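Local coordinates for protein diaminobutyrate-pyruvate transaminase and L-2,4-diaminobutyrate decarboxylase (PDB 2QMA) that probably carries out pyridoxal-phosphate-dependent decarboxylation of L-2,4-diaminobutyrate, this chain being the C-terminal, glutamate-decarboxylase-like domain of a longer protein that also has an aminotransferase part, at residues S170-W181 against H287-G295; I274-V285 against S308-A316. All coordinates share one frame; numbering follows the deposited sequence. Where two conformers were deposited one is given.

Contact 1: residues S170-W181 against H287-G295; sequences SNQMGLMLARDW and HDMWMHVDG
Trp290 sends its indole from the strand up against one flank of helix 170-181, where Ala178 and Trp181 receive it. Trp290 CB lies 3.7 Å from Ala178 CB. With CG anti to the backbone N (chi1 -176°), the ring then slides beneath that methyl: Ala178 CB stands over the five-membered ring, 3.6 Å from its centroid, a CH-pi contact that suits a residue as small as alanine. Further out, CE3 and CZ3 turn an edge to the face of Trp181, Trp290 CE3 coming within 3.5 Å of Trp181 CG; the planes make 70°, a T-shaped pair. CH2 ends against Leu177 CB. At the pyrrole edge of the indole, NE1 is hydrogen-bonded to Ser318 OG. The helix runs antiparallel to strand 290-295, their axes 8.9 Å apart, as expected of a helix covering the central sheet of a fold-type I pyridoxal-phosphate enzyme. One turn back toward the helix start, Gly174 has no side chain, so the imidazole of His292 fits close to its CA. His292 NE2 donates to Asn171 OD1 at 2.8 Å, nearly straight at 167°, the oxygen in the ring plane, while His292 ND1 pairs with Ser318 OG. An amide suits position 171 because it both accepts and donates: Asn171 ND2 reaches Asp294 OD2 at 3.0 Å from above the carboxylate plane.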
loop_
_atom_site.group_PDB
_atom_site.type_symbol
_atom_site.label_atom_id
_atom_site.label_comp_id
_atom_site.label_asym_id
_atom_site.label_seq_id
_atom_site.Cartn_x
_atom_site.Cartn_y
_atom_site.Cartn_z
ATOM N N SER A 170 -2.411 -2.675 -9.404
ATOM C CA SER A 170 -3.495 -2.487 -10.348
ATOM C C SER A 170 -3.342 -3.437 -11.536
ATOM O O SER A 170 -4.313 -4.098 -11.897
ATOM C CB SER A 170 -3.628 -1.035 -10.810
ATOM O OG SER A 170 -4.007 -0.183 -9.715
ATOM N N ASN A 171 -2.136 -3.521 -12.111
ATOM C CA ASN A 171 -1.866 -4.513 -13.171
ATOM C C ASN A 171 -2.217 -5.943 -12.800
ATOM O O ASN A 171 -2.908 -6.617 -13.534
ATOM C CB ASN A 171 -0.425 -4.432 -13.668
ATOM C CG ASN A 171 -0.208 -3.280 -14.605
ATOM O OD1 ASN A 171 -1.160 -2.620 -15.058
ATOM N ND2 ASN A 171 1.061 -3.023 -14.929
ATOM N N GLN A 172 -1.776 -6.360 -11.616
ATOM C CA GLN A 172 -1.993 -7.694 -11.134
ATOM C C GLN A 172 -3.505 -7.925 -10.973
ATOM O O GLN A 172 -4.010 -8.949 -11.386
ATOM C CB GLN A 172 -1.195 -7.887 -9.824
ATOM C CG GLN A 172 -1.709 -8.983 -8.876
ATOM C CD GLN A 172 -1.030 -8.888 -7.536
ATOM O OE1 GLN A 172 -0.303 -7.920 -7.267
ATOM N NE2 GLN A 172 -1.275 -9.879 -6.664
HETATM N N MSE A 173 -4.216 -6.937 -10.451
HETATM C CA MSE A 173 -5.643 -7.107 -10.230
HETATM C C MSE A 173 -6.421 -7.144 -11.543
HETATM O O MSE A 173 -7.266 -7.985 -11.704
HETATM C CB MSE A 173 -6.174 -6.035 -9.310
HETATM C CG MSE A 173 -5.986 -6.406 -7.864
HETATM SE SE MSE A 173 -6.627 -5.027 -6.763
HETATM C CE MSE A 173 -8.177 -4.385 -7.788
ATOM N N GLY A 174 -6.104 -6.246 -12.483
ATOM C CA GLY A 174 -6.764 -6.241 -13.804
ATOM C C GLY A 174 -6.597 -7.608 -14.471
ATOM O O GLY A 174 -7.562 -8.190 -14.977
ATOM N N LEU A 175 -5.382 -8.134 -14.464
ATOM C CA LEU A 175 -5.115 -9.411 -15.114
ATOM C C LEU A 175 -5.649 -10.613 -14.346
ATOM O O LEU A 175 -6.031 -11.615 -14.958
ATOM C CB LEU A 175 -3.615 -9.569 -15.392
ATOM C CG LEU A 175 -3.069 -8.567 -16.424
ATOM C CD1 LEU A 175 -1.545 -8.590 -16.420
ATOM C CD2 LEU A 175 -3.573 -8.831 -17.828
HETATM N N MSE A 176 -5.654 -10.543 -13.019
HETATM C CA MSE A 176 -6.341 -11.584 -12.236
HETATM C C MSE A 176 -7.845 -11.589 -12.535
HETATM O O MSE A 176 -8.451 -12.649 -12.657
HETATM C CB MSE A 176 -6.185 -11.387 -10.728
HETATM C CG MSE A 176 -6.602 -12.645 -9.974
HETATM SE SE MSE A 176 -6.427 -12.274 -8.095
HETATM C CE MSE A 176 -4.556 -11.906 -8.245
ATOM N N LEU A 177 -8.465 -10.413 -12.639
ATOM C CA LEU A 177 -9.906 -10.386 -13.028
ATOM C C LEU A 177 -10.073 -11.066 -14.380
ATOM O O LEU A 177 -10.986 -11.864 -14.568
ATOM C CB LEU A 177 -10.515 -8.977 -13.050
ATOM C CG LEU A 177 -10.624 -8.355 -11.649
ATOM C CD1 LEU A 177 -11.024 -6.879 -11.816
ATOM C CD2 LEU A 177 -11.590 -9.135 -10.767
ATOM N N ALA A 178 -9.156 -10.783 -15.296
ATOM C CA ALA A 178 -9.221 -11.387 -16.650
ATOM C C ALA A 178 -9.113 -12.909 -16.574
ATOM O O ALA A 178 -9.818 -13.596 -17.273
ATOM C CB ALA A 178 -8.131 -10.812 -17.543
ATOM N N ARG A 179 -8.205 -13.381 -15.730
ATOM C CA ARG A 179 -7.960 -14.799 -15.518
ATOM C C ARG A 179 -9.266 -15.484 -15.061
ATOM O O ARG A 179 -9.691 -16.448 -15.676
ATOM C CB ARG A 179 -6.801 -15.001 -14.509
ATOM C CG ARG A 179 -6.578 -16.489 -14.160
ATOM C CD ARG A 179 -5.831 -16.602 -12.788
ATOM N NE ARG A 179 -6.681 -16.246 -11.635
ATOM C CZ ARG A 179 -6.301 -16.283 -10.355
ATOM N NH1 ARG A 179 -5.059 -16.695 -10.018
ATOM N NH2 ARG A 179 -7.167 -15.953 -9.379
ATOM N N ASP A 180 -9.934 -14.942 -14.048
ATOM C CA ASP A 180 -11.163 -15.542 -13.523
ATOM C C ASP A 180 -12.293 -15.374 -14.559
ATOM O O ASP A 180 -13.172 -16.251 -14.705
ATOM C CB ASP A 180 -11.533 -14.865 -12.205
ATOM C CG ASP A 180 -10.626 -15.268 -11.047
ATOM O OD1 ASP A 180 -9.462 -15.722 -11.247
ATOM O OD2 ASP A 180 -11.065 -15.091 -9.921
ATOM N N TRP A 181 -12.273 -14.255 -15.281
ATOM C CA TRP A 181 -13.332 -13.937 -16.265
ATOM C C TRP A 181 -13.336 -15.021 -17.368
ATOM O O TRP A 181 -14.405 -15.537 -17.766
ATOM C CB TRP A 181 -13.096 -12.510 -16.814
ATOM C CG TRP A 181 -13.884 -12.080 -18.020
ATOM C CD1 TRP A 181 -15.106 -11.500 -18.053
ATOM C CD2 TRP A 181 -13.439 -12.178 -19.363
ATOM N NE1 TRP A 181 -15.468 -11.229 -19.356
ATOM C CE2 TRP A 181 -14.449 -11.635 -20.182
ATOM C CE3 TRP A 181 -12.260 -12.659 -19.954
ATOM C CZ2 TRP A 181 -14.320 -11.549 -21.582
ATOM C CZ3 TRP A 181 -12.137 -12.591 -21.341
ATOM C CH2 TRP A 181 -13.183 -12.057 -22.139
ATOM N N HIS A 287 -11.319 -11.527 -31.001
ATOM C CA HIS A 287 -10.749 -12.725 -30.348
ATOM C C HIS A 287 -11.328 -13.027 -28.974
ATOM O O HIS A 287 -10.949 -13.990 -28.365
ATOM C CB HIS A 287 -9.220 -12.659 -30.374
ATOM C CG HIS A 287 -8.666 -12.618 -31.774
ATOM N ND1 HIS A 287 -8.747 -13.698 -32.627
ATOM C CD2 HIS A 287 -8.044 -11.636 -32.469
ATOM C CE1 HIS A 287 -8.168 -13.394 -33.778
ATOM N NE2 HIS A 287 -7.735 -12.149 -33.709
ATOM N N ASP A 288 -12.345 -12.263 -28.556
ATOM C CA ASP A 288 -13.016 -12.512 -27.291
ATOM C C ASP A 288 -12.062 -12.483 -26.106
ATOM O O ASP A 288 -12.008 -13.447 -25.336
ATOM C CB ASP A 288 -13.795 -13.839 -27.360
ATOM C CG ASP A 288 -15.140 -13.641 -28.031
ATOM O OD1 ASP A 288 -15.969 -12.874 -27.458
ATOM O OD2 ASP A 288 -15.330 -14.170 -29.143
HETATM N N MSE A 289 -11.283 -11.395 -26.010
HETATM C CA MSE A 289 -10.295 -11.189 -24.907
HETATM C C MSE A 289 -10.664 -10.002 -24.041
HETATM O O MSE A 289 -11.420 -9.110 -24.432
HETATM C CB MSE A 289 -8.837 -10.963 -25.448
HETATM C CG MSE A 289 -8.364 -11.971 -26.526
HETATM SE SE MSE A 289 -6.595 -11.658 -27.207
HETATM C CE MSE A 289 -6.918 -9.962 -28.107
ATOM N N TRP A 290 -10.057 -9.988 -22.864
ATOM C CA TRP A 290 -10.045 -8.843 -21.938
ATOM C C TRP A 290 -8.881 -7.888 -22.288
ATOM O O TRP A 290 -7.718 -8.305 -22.268
ATOM C CB TRP A 290 -9.768 -9.439 -20.563
ATOM C CG TRP A 290 -9.788 -8.511 -19.442
ATOM C CD1 TRP A 290 -8.837 -7.540 -19.130
ATOM C CD2 TRP A 290 -10.765 -8.470 -18.392
ATOM N NE1 TRP A 290 -9.211 -6.887 -17.975
ATOM C CE2 TRP A 290 -10.371 -7.440 -17.493
ATOM C CE3 TRP A 290 -11.945 -9.188 -18.135
ATOM C CZ2 TRP A 290 -11.134 -7.092 -16.357
ATOM C CZ3 TRP A 290 -12.680 -8.861 -17.014
ATOM C CH2 TRP A 290 -12.285 -7.821 -16.141
HETATM N N MSE A 291 -9.182 -6.614 -22.556
HETATM C CA MSE A 291 -8.137 -5.643 -22.768
HETATM C C MSE A 291 -7.936 -4.908 -21.473
HETATM O O MSE A 291 -8.870 -4.276 -20.944
HETATM C CB MSE A 291 -8.441 -4.620 -23.862
HETATM C CG MSE A 291 -7.246 -3.534 -23.867
HETATM SE SE MSE A 291 -7.422 -2.230 -25.307
HETATM C CE MSE A 291 -8.918 -1.187 -24.657
ATOM N N HIS A 292 -6.717 -5.003 -20.984
ATOM C CA HIS A 292 -6.290 -4.262 -19.798
ATOM C C HIS A 292 -5.401 -3.133 -20.295
ATOM O O HIS A 292 -4.409 -3.383 -21.017
ATOM C CB HIS A 292 -5.565 -5.173 -18.764
ATOM C CG HIS A 292 -4.931 -4.381 -17.651
ATOM N ND1 HIS A 292 -5.662 -3.800 -16.635
ATOM C CD2 HIS A 292 -3.633 -4.025 -17.430
ATOM C CE1 HIS A 292 -4.853 -3.120 -15.839
ATOM N NE2 HIS A 292 -3.612 -3.270 -16.272
ATOM N N VAL A 293 -5.724 -1.894 -19.907
ATOM C CA VAL A 293 -4.876 -0.743 -20.300
ATOM C C VAL A 293 -3.934 -0.384 -19.147
ATOM O O VAL A 293 -4.392 -0.013 -18.072
ATOM C CB VAL A 293 -5.687 0.492 -20.755
ATOM C CG1 VAL A 293 -4.679 1.701 -20.970
ATOM C CG2 VAL A 293 -6.482 0.182 -22.030
ATOM N N ASP A 294 -2.622 -0.515 -19.351
ATOM C CA ASP A 294 -1.697 -0.067 -18.335
ATOM C C ASP A 294 -1.430 1.442 -18.562
ATOM O O ASP A 294 -0.535 1.845 -19.352
ATOM C CB ASP A 294 -0.400 -0.898 -18.357
ATOM C CG ASP A 294 0.622 -0.462 -17.269
ATOM O OD1 ASP A 294 0.365 0.521 -16.536
ATOM O OD2 ASP A 294 1.704 -1.104 -17.177
ATOM N N GLY A 295 -2.174 2.291 -17.863
ATOM C CA GLY A 295 -1.927 3.709 -18.049
ATOM C C GLY A 295 -1.206 4.354 -16.906
ATOM O O GLY A 295 -1.420 5.535 -16.666
#

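Contact 2: residues I274-V285 against S308-A316; sequences IDDLDFIADMAV and SRLKGVERA
The start of helix 277-287, on one side of the central sheet in the pyridoxal-phosphate-dependent decarboxylase domain, meets the loop that leads from strand 290-295 to strand 318-322. Arg315 of that loop lies against the helix flank, its guanidinium held in salt bridges by two carboxylates one turn apart. Arg315 NH2 donates to Asp278 OD1 at 2.9 Å, arriving from above the carboxylate plane. NH1 and NH2 together grip Asp282 OD1 end-on, both nitrogens closing on the one oxygen from the same face of its plane. Between the aspartates, the methyl of Ala281 sits over the centre of the guanidinium, with CB 3.4 Å from Arg315 NH2; a bend at chi3 (56°) helps turn the group flat against it. A small residue here lets the cation lie close to the helix.

Gly312, in a type II turn from Leu310 to Val313, brings the loop backbone right up to the helix, its CA 3.9 Å from that of Asp278. Its positive phi and the nearness of the helix backbone both suit a residue without a CB. Leu277 packs beside the turn, CB at 3.5 Å from Lys311 O and CD1 at 3.8 Å from Val313 CB. Ahead of the helix, Ile274 CG2 packs on Leu310 CD2, and Ile274 CD1 lies loosely over one face of the Arg309 guanidinium, whose NH1 is bonded to Ser423 O. A water accepts from Leu277 N at 3.1 Å and lies 2.7 Å from Lys311 O, bridging the first turn to the loop. The shared cation of Arg315 probably offsets the charge of the two aspartates and helps both stay ionised, tying the helix to the loop at one point.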
loop_
_atom_site.group_PDB
_atom_site.type_symbol
_atom_site.label_atom_id
_atom_site.label_comp_id
_atom_site.label_asym_id
_atom_site.label_seq_id
_atom_site.Cartn_x
_atom_site.Cartn_y
_atom_site.Cartn_z
ATOM N N ILE A 274 2.616 5.174 -26.641
ATOM C CA ILE A 274 1.221 4.816 -26.378
ATOM C C ILE A 274 0.754 3.863 -27.486
ATOM O O ILE A 274 0.660 4.247 -28.665
ATOM C CB ILE A 274 0.300 6.071 -26.193
ATOM C CG1 ILE A 274 0.881 6.991 -25.107
ATOM C CG2 ILE A 274 -1.152 5.601 -25.825
ATOM C CD1 ILE A 274 0.030 8.295 -24.820
ATOM N N ASP A 275 0.536 2.600 -27.112
ATOM C CA ASP A 275 0.021 1.597 -28.041
ATOM C C ASP A 275 -1.270 2.108 -28.707
ATOM O O ASP A 275 -1.941 3.033 -28.204
ATOM C CB ASP A 275 -0.248 0.254 -27.331
ATOM C CG ASP A 275 1.033 -0.433 -26.846
ATOM O OD1 ASP A 275 2.137 -0.224 -27.415
ATOM O OD2 ASP A 275 0.936 -1.176 -25.863
ATOM N N ASP A 276 -1.565 1.558 -29.877
ATOM C CA ASP A 276 -2.814 1.787 -30.536
ATOM C C ASP A 276 -3.951 1.023 -29.795
ATOM O O ASP A 276 -4.315 -0.135 -30.135
ATOM C CB ASP A 276 -2.712 1.327 -32.008
ATOM C CG ASP A 276 -3.964 1.662 -32.801
ATOM O OD1 ASP A 276 -5.004 1.978 -32.178
ATOM O OD2 ASP A 276 -3.911 1.549 -34.056
ATOM N N LEU A 277 -4.470 1.679 -28.759
ATOM C CA LEU A 277 -5.429 1.093 -27.846
ATOM C C LEU A 277 -6.735 0.748 -28.568
ATOM O O LEU A 277 -7.379 -0.221 -28.246
ATOM C CB LEU A 277 -5.701 2.077 -26.707
ATOM C CG LEU A 277 -4.576 2.431 -25.735
ATOM C CD1 LEU A 277 -5.156 3.248 -24.481
ATOM C CD2 LEU A 277 -3.769 1.166 -25.335
ATOM N N ASP A 278 -7.130 1.561 -29.542
ATOM C CA ASP A 278 -8.349 1.264 -30.298
ATOM C C ASP A 278 -8.253 -0.017 -31.115
ATOM O O ASP A 278 -9.164 -0.815 -31.152
ATOM C CB ASP A 278 -8.701 2.456 -31.195
ATOM C CG ASP A 278 -10.171 2.523 -31.479
ATOM O OD1 ASP A 278 -10.978 2.505 -30.535
ATOM O OD2 ASP A 278 -10.524 2.613 -32.648
ATOM N N PHE A 279 -7.134 -0.220 -31.787
ATOM C CA PHE A 279 -6.949 -1.500 -32.521
ATOM C C PHE A 279 -6.828 -2.713 -31.591
ATOM O O PHE A 279 -7.355 -3.795 -31.892
ATOM C CB PHE A 279 -5.713 -1.448 -33.424
ATOM C CG PHE A 279 -5.572 -2.646 -34.286
ATOM C CD1 PHE A 279 -6.276 -2.738 -35.478
ATOM C CD2 PHE A 279 -4.751 -3.705 -33.903
ATOM C CE1 PHE A 279 -6.145 -3.882 -36.300
ATOM C CE2 PHE A 279 -4.611 -4.817 -34.694
ATOM C CZ PHE A 279 -5.312 -4.909 -35.919
ATOM N N ILE A 280 -6.166 -2.521 -30.456
ATOM C CA ILE A 280 -6.048 -3.593 -29.467
ATOM C C ILE A 280 -7.480 -3.936 -29.000
ATOM O O ILE A 280 -7.839 -5.109 -28.864
ATOM C CB ILE A 280 -5.147 -3.179 -28.340
ATOM C CG1 ILE A 280 -3.707 -3.104 -28.882
ATOM C CG2 ILE A 280 -5.193 -4.210 -27.174
ATOM C CD1 ILE A 280 -2.678 -2.545 -27.894
ATOM N N ALA A 281 -8.305 -2.909 -28.813
ATOM C CA ALA A 281 -9.685 -3.116 -28.359
ATOM C C ALA A 281 -10.449 -3.890 -29.419
ATOM O O ALA A 281 -11.309 -4.746 -29.104
ATOM C CB ALA A 281 -10.393 -1.755 -27.989
ATOM N N ASP A 282 -10.155 -3.615 -30.691
ATOM C CA ASP A 282 -10.826 -4.345 -31.776
ATOM C C ASP A 282 -10.361 -5.769 -31.834
ATOM O O ASP A 282 -11.145 -6.630 -32.183
ATOM C CB ASP A 282 -10.597 -3.672 -33.131
ATOM C CG ASP A 282 -11.310 -2.319 -33.244
ATOM O OD1 ASP A 282 -12.371 -2.124 -32.594
ATOM O OD2 ASP A 282 -10.816 -1.474 -33.991
HETATM N N MSE A 283 -9.075 -6.003 -31.547
HETATM C CA MSE A 283 -8.549 -7.375 -31.397
HETATM C C MSE A 283 -9.284 -8.166 -30.280
HETATM O O MSE A 283 -9.646 -9.356 -30.432
HETATM C CB MSE A 283 -7.027 -7.329 -31.156
HETATM C CG MSE A 283 -6.248 -7.051 -32.451
HETATM SE SE MSE A 283 -6.449 -8.359 -33.891
HETATM C CE MSE A 283 -7.805 -7.563 -35.013
ATOM N N ALA A 284 -9.500 -7.490 -29.162
ATOM C CA ALA A 284 -10.187 -8.063 -28.023
ATOM C C ALA A 284 -11.652 -8.388 -28.385
ATOM O O ALA A 284 -12.155 -9.443 -27.991
ATOM C CB ALA A 284 -10.103 -7.096 -26.771
ATOM N N VAL A 285 -12.326 -7.536 -29.178
ATOM C CA VAL A 285 -13.697 -7.900 -29.656
ATOM C C VAL A 285 -13.615 -9.138 -30.578
ATOM O O VAL A 285 -14.301 -10.109 -30.375
ATOM C CB VAL A 285 -14.418 -6.688 -30.403
ATOM C CG1 VAL A 285 -15.702 -7.132 -31.123
ATOM C CG2 VAL A 285 -14.728 -5.547 -29.425
ATOM N N SER A 308 -6.764 12.568 -27.182
ATOM C CA SER A 308 -6.937 11.748 -28.403
ATOM C C SER A 308 -5.955 10.578 -28.561
ATOM O O SER A 308 -6.286 9.563 -29.142
ATOM C CB SER A 308 -6.888 12.627 -29.658
ATOM O OG SER A 308 -5.615 13.264 -29.764
ATOM N N ARG A 309 -4.746 10.716 -28.044
ATOM C CA ARG A 309 -3.767 9.620 -28.122
ATOM C C ARG A 309 -4.155 8.335 -27.374
ATOM O O ARG A 309 -3.679 7.261 -27.709
ATOM C CB ARG A 309 -2.400 10.107 -27.710
ATOM C CG ARG A 309 -1.929 11.227 -28.637
ATOM C CD ARG A 309 -0.522 11.647 -28.385
ATOM N NE ARG A 309 0.375 10.490 -28.376
ATOM C CZ ARG A 309 1.656 10.559 -28.037
ATOM N NH1 ARG A 309 2.176 11.743 -27.701
ATOM N NH2 ARG A 309 2.407 9.459 -28.024
ATOM N N LEU A 310 -5.042 8.478 -26.397
ATOM C CA LEU A 310 -5.558 7.378 -25.583
ATOM C C LEU A 310 -6.848 6.806 -26.197
ATOM O O LEU A 310 -7.468 5.953 -25.603
ATOM C CB LEU A 310 -5.829 7.882 -24.138
ATOM C CG LEU A 310 -4.693 8.482 -23.318
ATOM C CD1 LEU A 310 -5.189 8.909 -21.939
ATOM C CD2 LEU A 310 -3.596 7.397 -23.163
ATOM N N LYS A 311 -7.233 7.275 -27.396
ATOM C CA LYS A 311 -8.438 6.769 -28.065
ATOM C C LYS A 311 -8.529 5.233 -27.986
ATOM O O LYS A 311 -7.597 4.564 -28.357
ATOM C CB LYS A 311 -8.491 7.231 -29.542
ATOM C CG LYS A 311 -9.796 6.782 -30.233
ATOM C CD LYS A 311 -10.988 7.513 -29.546
ATOM C CE LYS A 311 -12.332 7.059 -30.092
ATOM N NZ LYS A 311 -13.441 7.737 -29.362
ATOM N N GLY A 312 -9.643 4.686 -27.498
ATOM C CA GLY A 312 -9.716 3.227 -27.253
ATOM C C GLY A 312 -9.675 2.900 -25.764
ATOM O O GLY A 312 -10.230 1.906 -25.310
ATOM N N VAL A 313 -9.050 3.778 -24.985
ATOM C CA VAL A 313 -9.030 3.588 -23.511
ATOM C C VAL A 313 -10.446 3.478 -22.982
ATOM O O VAL A 313 -10.700 2.679 -22.073
ATOM C CB VAL A 313 -8.186 4.666 -22.736
ATOM C CG1 VAL A 313 -8.917 5.988 -22.686
ATOM C CG2 VAL A 313 -7.875 4.190 -21.281
ATOM N N GLU A 314 -11.396 4.220 -23.568
ATOM C CA GLU A 314 -12.772 4.137 -23.034
ATOM C C GLU A 314 -13.478 2.757 -23.180
ATOM O O GLU A 314 -14.541 2.539 -22.587
ATOM C CB GLU A 314 -13.684 5.234 -23.634
ATOM C CG GLU A 314 -14.096 5.031 -25.120
ATOM C CD GLU A 314 -12.955 5.090 -26.172
ATOM O OE1 GLU A 314 -11.803 5.606 -25.883
ATOM O OE2 GLU A 314 -13.264 4.654 -27.327
ATOM N N ARG A 315 -12.917 1.881 -24.002
ATOM C CA ARG A 315 -13.461 0.548 -24.285
ATOM C C ARG A 315 -12.789 -0.586 -23.483
ATOM O O ARG A 315 -13.238 -1.738 -23.565
ATOM C CB ARG A 315 -13.291 0.249 -25.781
ATOM C CG ARG A 315 -13.846 1.381 -26.728
ATOM C CD ARG A 315 -13.370 1.188 -28.169
ATOM N NE ARG A 315 -13.751 -0.123 -28.651
ATOM C CZ ARG A 315 -13.220 -0.723 -29.711
ATOM N NH1 ARG A 315 -13.678 -1.913 -30.041
ATOM N NH2 ARG A 315 -12.225 -0.155 -30.411
ATOM N N ALA A 316 -11.758 -0.240 -22.680
ATOM C CA ALA A 316 -10.982 -1.230 -21.902
ATOM C C ALA A 316 -11.875 -2.016 -20.966
ATOM O O ALA A 316 -12.832 -1.471 -20.383
ATOM C CB ALA A 316 -9.906 -0.529 -21.084
HETATM O O HOH W 1 3.226 6.834 -28.849
HETATM O O HOH W 2 -1.794 6.077 -29.146
HETATM O O HOH W 3 -4.903 4.757 -28.569
#

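Overall arrangement
Helix 170-181 and the pair of contact 2 lie on opposite faces of strand 290-295, the centres of contacts 1 and 2 being about 14 Å apart: His292 and Trp290 turn to helix 170-181, whereas Met291, a selenomethionine here, turns to helix 277-287 and the following loop. Met291 CE packs 3.4 Å from Gly312 O and from Ala316 CA, while Met291 SE touches Ile280 CG2 at 3.5 Å. A probable hydrogen bond from Met289 N to Ala284 O, 2.9 Å, ties the helix end to the approach to the strand. The side chain of Asp294 in contact 1 is about 7 Å from that of Lys325, the predicted attachment point of pyridoxal phosphate, which is not attached here; contact 2 lies away from that site.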